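Local coordinates for 2-nitropropane dioxygenase (Streptomyces ansochromogenes, PDB 3BW2), which uses FMN and molecular oxygen to oxidise nitroalkanes, and probably removes the nitro group from alkyl nitronates such as propionate 3-nitronate, at residues G66-M71 and V125-F130; T146-T151 and G165-I170. One frame throughout, in Å; residues are numbered along the deposited sequence.

In the fold
Both contacts join parallel strands of one TIM barrel, and both are largely buried. Contact 1 pairs strands 65-70 and 125-129, contact 2 strands 147-152 and 168-172; the middle two strands are neighbours, probably bonded from F128 N to L149 O at 2.9 Å. Contact 1 lies deeper, its centre about 9 Å from the centre of the chain against about 15 Å for contact 2. The amide of N68 and the rings of F70 and H129 meet the flavin, with the S127 hydroxyl behind the amide. Contact 2 carries its carboxylate at the other end of the strands, where D167 is partly exposed, and is mostly aliphatic beyond it; T151 comes nearest the flavin, beside H129 of contact 1.

Contact 1 (G66-M71 and V125-F130); sequences GVNVFM and VVSFHF. With FMN (flavin mononucleotide), chain B.
In the FMN pocket of the TIM barrel, N68 on strand 65-70 and S127 on the parallel strand 125-129 join their side chains on the inward face. N68 ND2 donates to S127 OG at 2.8 Å; the hydroxyl oxygen lies in the amide plane and the bond is nearly straight (164°). With CG anti to the backbone N (chi1 171°), the amide is swung toward S127 rather than away from it. Its other end, N68 OD1, accepts from FMN N3 at 2.9 Å, so S127 is a second-shell residue fixing the turn of a flavin-binding amide.

The flavin sits at the C-terminal ends of the barrel strands, where TIM barrels carry their active sites, and F70 and H129 extend the pocket there. FMN O2 lies over one face of the imidazole, 3.1 Å from H129 CD2, while F70 presents its edge to FMN O4, with CZ at 3.3 Å. F130 meets this wall in a T-shaped stack: its edge points at the F70 face, planes at 71°, and CE2 stands above the ring centre. Q172, close to H129, also bonds the flavin.

On the outward face V69 lies alongside F128, and L118 and Y111 of helix 111-120 pack against this side. M71, its chain bent at chi2, brings SD to 3.8 Å from F128 CD1 in an oblique Met-aromatic contact. Main-chain bonds hold the strands in parallel register, from V67 N to V125 O at 2.9 Å through to M71 N donating to H129 O at 3.0 Å.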
loop_
_atom_site.group_PDB
_atom_site.type_symbol
_atom_site.label_atom_id
_atom_site.label_comp_id
_atom_site.label_asym_id
_atom_site.label_seq_id
_atom_site.Cartn_x
_atom_site.Cartn_y
_atom_site.Cartn_z
ATOM N N GLY A 66 -10.080 10.824 22.535
ATOM C CA GLY A 66 -11.162 10.252 21.763
ATOM C C GLY A 66 -11.606 8.896 22.268
ATOM O O GLY A 66 -10.907 8.237 23.045
ATOM N N VAL A 67 -12.795 8.496 21.834
ATOM C CA VAL A 67 -13.372 7.206 22.182
ATOM C C VAL A 67 -13.868 6.629 20.855
ATOM O O VAL A 67 -14.566 7.303 20.099
ATOM C CB VAL A 67 -14.566 7.350 23.172
ATOM C CG1 VAL A 67 -15.173 5.979 23.457
ATOM C CG2 VAL A 67 -14.096 7.993 24.472
ATOM N N ASN A 68 -13.499 5.387 20.570
ATOM C CA ASN A 68 -13.891 4.747 19.320
ATOM C C ASN A 68 -14.960 3.688 19.554
ATOM O O ASN A 68 -14.886 2.926 20.514
ATOM C CB ASN A 68 -12.640 4.137 18.661
ATOM C CG ASN A 68 -12.963 3.261 17.465
ATOM O OD1 ASN A 68 -13.147 2.051 17.601
ATOM N ND2 ASN A 68 -13.032 3.868 16.285
ATOM N N VAL A 69 -15.967 3.653 18.688
ATOM C CA VAL A 69 -17.029 2.661 18.829
ATOM C C VAL A 69 -17.254 1.895 17.524
ATOM O O VAL A 69 -17.043 2.430 16.432
ATOM C CB VAL A 69 -18.366 3.310 19.277
ATOM C CG1 VAL A 69 -18.148 4.141 20.534
ATOM C CG2 VAL A 69 -18.931 4.153 18.175
ATOM N N PHE A 70 -17.658 0.633 17.646
ATOM C CA PHE A 70 -17.912 -0.201 16.476
ATOM C C PHE A 70 -19.366 -0.084 16.042
ATOM O O PHE A 70 -20.272 -0.040 16.881
ATOM C CB PHE A 70 -17.619 -1.675 16.774
ATOM C CG PHE A 70 -16.182 -1.967 17.106
ATOM C CD1 PHE A 70 -15.170 -1.067 16.783
ATOM C CD2 PHE A 70 -15.833 -3.182 17.694
ATOM C CE1 PHE A 70 -13.833 -1.375 17.034
ATOM C CE2 PHE A 70 -14.499 -3.500 17.950
ATOM C CZ PHE A 70 -13.498 -2.594 17.618
ATOM N N MET A 71 -19.583 -0.033 14.732
ATOM C CA MET A 71 -20.930 0.047 14.189
ATOM C C MET A 71 -21.568 -1.327 14.306
ATOM O O MET A 71 -20.891 -2.350 14.152
ATOM C CB MET A 71 -20.900 0.440 12.709
ATOM C CG MET A 71 -20.369 1.828 12.422
ATOM S SD MET A 71 -21.383 3.086 13.215
ATOM C CE MET A 71 -22.974 2.753 12.479
ATOM N N VAL A 125 -13.719 13.812 21.327
ATOM C CA VAL A 125 -13.738 13.182 20.012
ATOM C C VAL A 125 -14.277 11.759 20.057
ATOM O O VAL A 125 -13.985 11.005 20.986
ATOM C CB VAL A 125 -12.306 13.121 19.415
ATOM C CG1 VAL A 125 -12.340 12.509 18.013
ATOM C CG2 VAL A 125 -11.686 14.517 19.389
ATOM N N VAL A 126 -15.072 11.400 19.054
ATOM C CA VAL A 126 -15.618 10.050 18.944
ATOM C C VAL A 126 -15.390 9.588 17.511
ATOM O O VAL A 126 -15.662 10.330 16.567
ATOM C CB VAL A 126 -17.137 10.004 19.243
ATOM C CG1 VAL A 126 -17.695 8.620 18.905
ATOM C CG2 VAL A 126 -17.387 10.303 20.711
ATOM N N SER A 127 -14.868 8.377 17.347
ATOM C CA SER A 127 -14.636 7.843 16.009
ATOM C C SER A 127 -15.426 6.549 15.865
ATOM O O SER A 127 -15.741 5.892 16.856
ATOM C CB SER A 127 -13.140 7.596 15.758
ATOM O OG SER A 127 -12.630 6.578 16.600
ATOM N N PHE A 128 -15.756 6.193 14.630
ATOM C CA PHE A 128 -16.534 4.989 14.361
ATOM C C PHE A 128 -15.786 4.069 13.412
ATOM O O PHE A 128 -15.094 4.533 12.510
ATOM C CB PHE A 128 -17.882 5.370 13.741
ATOM C CG PHE A 128 -18.744 6.219 14.635
ATOM C CD1 PHE A 128 -19.700 5.636 15.456
ATOM C CD2 PHE A 128 -18.591 7.601 14.662
ATOM C CE1 PHE A 128 -20.495 6.421 16.300
ATOM C CE2 PHE A 128 -19.376 8.391 15.496
ATOM C CZ PHE A 128 -20.331 7.798 16.318
ATOM N N HIS A 129 -15.939 2.764 13.615
ATOM C CA HIS A 129 -15.276 1.783 12.768
ATOM C C HIS A 129 -16.305 0.783 12.249
ATOM O O HIS A 129 -17.316 0.530 12.907
ATOM C CB HIS A 129 -14.190 1.046 13.566
ATOM C CG HIS A 129 -13.006 0.639 12.741
ATOM N ND1 HIS A 129 -12.624 -0.676 12.575
ATOM C CD2 HIS A 129 -12.110 1.380 12.046
ATOM C CE1 HIS A 129 -11.544 -0.728 11.814
ATOM N NE2 HIS A 129 -11.210 0.507 11.480
ATOM N N PHE A 130 -16.041 0.237 11.061
ATOM C CA PHE A 130 -16.906 -0.750 10.410
ATOM C C PHE A 130 -18.181 -0.147 9.824
ATOM O O PHE A 130 -19.233 -0.788 9.807
ATOM C CB PHE A 130 -17.280 -1.875 11.384
ATOM C CG PHE A 130 -16.101 -2.647 11.916
ATOM C CD1 PHE A 130 -15.190 -3.242 11.051
ATOM C CD2 PHE A 130 -15.922 -2.806 13.288
ATOM C CE1 PHE A 130 -14.114 -3.990 11.544
ATOM C CE2 PHE A 130 -14.858 -3.545 13.791
ATOM C CZ PHE A 130 -13.949 -4.141 12.915
HETATM N N1 FMN B . -9.271 0.819 14.884
HETATM C C2 FMN B . -10.523 1.140 15.434
HETATM O O2 FMN B . -11.219 2.009 14.915
HETATM N N3 FMN B . -10.984 0.491 16.568
HETATM C C4 FMN B . -10.251 -0.488 17.219
HETATM O O4 FMN B . -10.706 -1.038 18.240
HETATM C C4A FMN B . -8.974 -0.819 16.689
HETATM N N5 FMN B . -8.172 -1.774 17.308
HETATM C C5A FMN B . -6.901 -2.093 16.822
HETATM C C6 FMN B . -6.112 -3.057 17.502
HETATM C C7 FMN B . -4.794 -3.423 17.057
HETATM C C7M FMN B . -3.831 -3.780 18.215
HETATM C C8 FMN B . -4.319 -2.709 15.896
HETATM C C8M FMN B . -2.842 -2.390 15.662
HETATM C C9 FMN B . -5.111 -1.753 15.184
HETATM C C9A FMN B . -6.410 -1.436 15.649
HETATM N N10 FMN B . -7.227 -0.477 14.994
HETATM C C10 FMN B . -8.500 -0.151 15.510
HETATM C "C1'" FMN B . -6.815 0.104 13.639
HETATM C "C2'" FMN B . -6.207 1.506 13.899
HETATM O "O2'" FMN B . -7.264 2.447 14.009
HETATM C "C3'" FMN B . -5.291 1.995 12.725
HETATM O "O3'" FMN B . -6.102 1.981 11.550
HETATM C "C4'" FMN B . -4.054 1.117 12.473
HETATM O "O4'" FMN B . -3.439 0.858 13.735
HETATM C "C5'" FMN B . -3.045 1.842 11.532
HETATM O "O5'" FMN B . -1.860 1.037 11.278
HETATM P P FMN B . -0.488 0.978 12.167
HETATM O O1P FMN B . -0.708 2.422 12.469
HETATM O O2P FMN B . 0.063 0.478 10.845
HETATM O O3P FMN B . -1.252 -0.013 13.025
#

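Contact 2 (T146-T151 and G165-I170); sequences TLTLVT and GADAVI
D167 lays its carboxylate across T148 at about a right angle, just before the second strand of a beta-alpha-beta unit of the TIM barrel: strand 147-152, helix 155-163, strand 168-172. Two donors of one residue grip a single oxygen. T148 N reaches the anti lone pair of D167 OD2 at 2.8 Å, whereas T148 OG1 meets the same D167 OD2 at 3.2 Å from above the carboxylate plane, 47° out of it. The hydroxyl gets there because it stands between the backbone N and the carbonyl carbon (chi1 57°), on the side of its own N-H. The other oxygen, D167 OD1, forms a salt bridge with R142 of helix 135-143, and L147 CD2 rests 3.8 Å from D167 OD2. An asparagine here, neutral, would probably leave the charge of R142 without its mate.

The helix before this strand ends in a Schellman motif at G165, after which A166 turns its methyl to V150: A166 CB lies 4.1 Å from V150 CG2, and V161 of helix 155-163 touches both. L149 and A168 point to the opposite face, with L149 CG 4.2 Å from A168 CB. Further along that face I170 crosses T151 obliquely, its CB 3.6 Å from T151 OG1, and CD1 at the end of its extended chain reaches back to within 4.0 Å of L149 CB. In the backbone, I170 N donates to V150 O at 2.8 Å, arriving 40° above the carbonyl plane.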
loop_
_atom_site.group_PDB
_atom_site.type_symbol
_atom_site.label_atom_id
_atom_site.label_comp_id
_atom_site.label_asym_id
_atom_site.label_seq_id
_atom_site.Cartn_x
_atom_site.Cartn_y
_atom_site.Cartn_z
ATOM N N THR A 146 -19.101 17.356 20.453
ATOM C CA THR A 146 -18.121 16.310 20.159
ATOM C C THR A 146 -17.760 16.294 18.674
ATOM O O THR A 146 -18.638 16.403 17.818
ATOM C CB THR A 146 -18.672 14.907 20.521
ATOM O OG1 THR A 146 -18.959 14.844 21.923
ATOM C CG2 THR A 146 -17.660 13.822 20.153
ATOM N N LEU A 147 -16.473 16.160 18.368
ATOM C CA LEU A 147 -16.037 16.088 16.973
ATOM C C LEU A 147 -16.153 14.625 16.560
ATOM O O LEU A 147 -15.865 13.724 17.351
ATOM C CB LEU A 147 -14.591 16.574 16.828
ATOM C CG LEU A 147 -14.387 18.062 17.137
ATOM C CD1 LEU A 147 -12.916 18.425 16.983
ATOM C CD2 LEU A 147 -15.247 18.905 16.202
ATOM N N THR A 148 -16.579 14.385 15.325
ATOM C CA THR A 148 -16.768 13.023 14.853
ATOM C C THR A 148 -15.840 12.613 13.717
ATOM O O THR A 148 -15.643 13.357 12.754
ATOM C CB THR A 148 -18.225 12.805 14.401
ATOM O OG1 THR A 148 -18.559 13.760 13.387
ATOM C CG2 THR A 148 -19.177 12.974 15.577
ATOM N N LEU A 149 -15.274 11.416 13.851
ATOM C CA LEU A 149 -14.376 10.851 12.850
ATOM C C LEU A 149 -14.898 9.484 12.428
ATOM O O LEU A 149 -15.497 8.770 13.231
ATOM C CB LEU A 149 -12.967 10.688 13.420
ATOM C CG LEU A 149 -12.051 11.908 13.529
ATOM C CD1 LEU A 149 -12.705 13.014 14.323
ATOM C CD2 LEU A 149 -10.757 11.472 14.189
ATOM N N VAL A 150 -14.671 9.129 11.165
ATOM C CA VAL A 150 -15.097 7.841 10.631
ATOM C C VAL A 150 -14.048 7.310 9.657
ATOM O O VAL A 150 -13.523 8.056 8.828
ATOM C CB VAL A 150 -16.439 7.948 9.871
ATOM C CG1 VAL A 150 -16.852 6.574 9.359
ATOM C CG2 VAL A 150 -17.523 8.525 10.780
ATOM N N THR A 151 -13.741 6.021 9.749
ATOM C CA THR A 151 -12.761 5.424 8.846
ATOM C C THR A 151 -13.359 5.093 7.476
ATOM O O THR A 151 -14.521 4.691 7.367
ATOM C CB THR A 151 -12.169 4.119 9.438
ATOM O OG1 THR A 151 -11.310 4.439 10.537
ATOM C CG2 THR A 151 -11.371 3.349 8.374
ATOM N N GLY A 165 -22.109 13.944 7.341
ATOM C CA GLY A 165 -21.882 15.133 8.145
ATOM C C GLY A 165 -20.732 15.044 9.135
ATOM O O GLY A 165 -20.550 15.949 9.948
ATOM N N ALA A 166 -19.952 13.967 9.077
ATOM C CA ALA A 166 -18.816 13.791 9.987
ATOM C C ALA A 166 -17.810 14.934 9.851
ATOM O O ALA A 166 -17.693 15.528 8.783
ATOM C CB ALA A 166 -18.130 12.460 9.708
ATOM N N ASP A 167 -17.079 15.229 10.926
ATOM C CA ASP A 167 -16.093 16.314 10.912
ATOM C C ASP A 167 -14.810 15.976 10.154
ATOM O O ASP A 167 -14.159 16.857 9.602
ATOM C CB ASP A 167 -15.730 16.717 12.342
ATOM C CG ASP A 167 -16.901 17.321 13.090
ATOM O OD1 ASP A 167 -17.297 18.453 12.752
ATOM O OD2 ASP A 167 -17.433 16.660 14.005
ATOM N N ALA A 168 -14.439 14.703 10.137
ATOM C CA ALA A 168 -13.220 14.297 9.451
ATOM C C ALA A 168 -13.281 12.822 9.127
ATOM O O ALA A 168 -14.004 12.062 9.769
ATOM C CB ALA A 168 -12.006 14.580 10.324
ATOM N N VAL A 169 -12.519 12.423 8.117
ATOM C CA VAL A 169 -12.483 11.033 7.712
ATOM C C VAL A 169 -11.089 10.484 7.964
ATOM O O VAL A 169 -10.089 11.180 7.765
ATOM C CB VAL A 169 -12.829 10.880 6.207
ATOM C CG1 VAL A 169 -11.892 11.736 5.362
ATOM C CG2 VAL A 169 -12.732 9.410 5.791
ATOM N N ILE A 170 -11.025 9.245 8.432
ATOM C CA ILE A 170 -9.745 8.595 8.668
ATOM C C ILE A 170 -9.473 7.720 7.450
ATOM O O ILE A 170 -10.149 6.718 7.242
ATOM C CB ILE A 170 -9.785 7.688 9.908
ATOM C CG1 ILE A 170 -10.139 8.514 11.153
ATOM C CG2 ILE A 170 -8.437 6.997 10.083
ATOM C CD1 ILE A 170 -10.490 7.670 12.370
#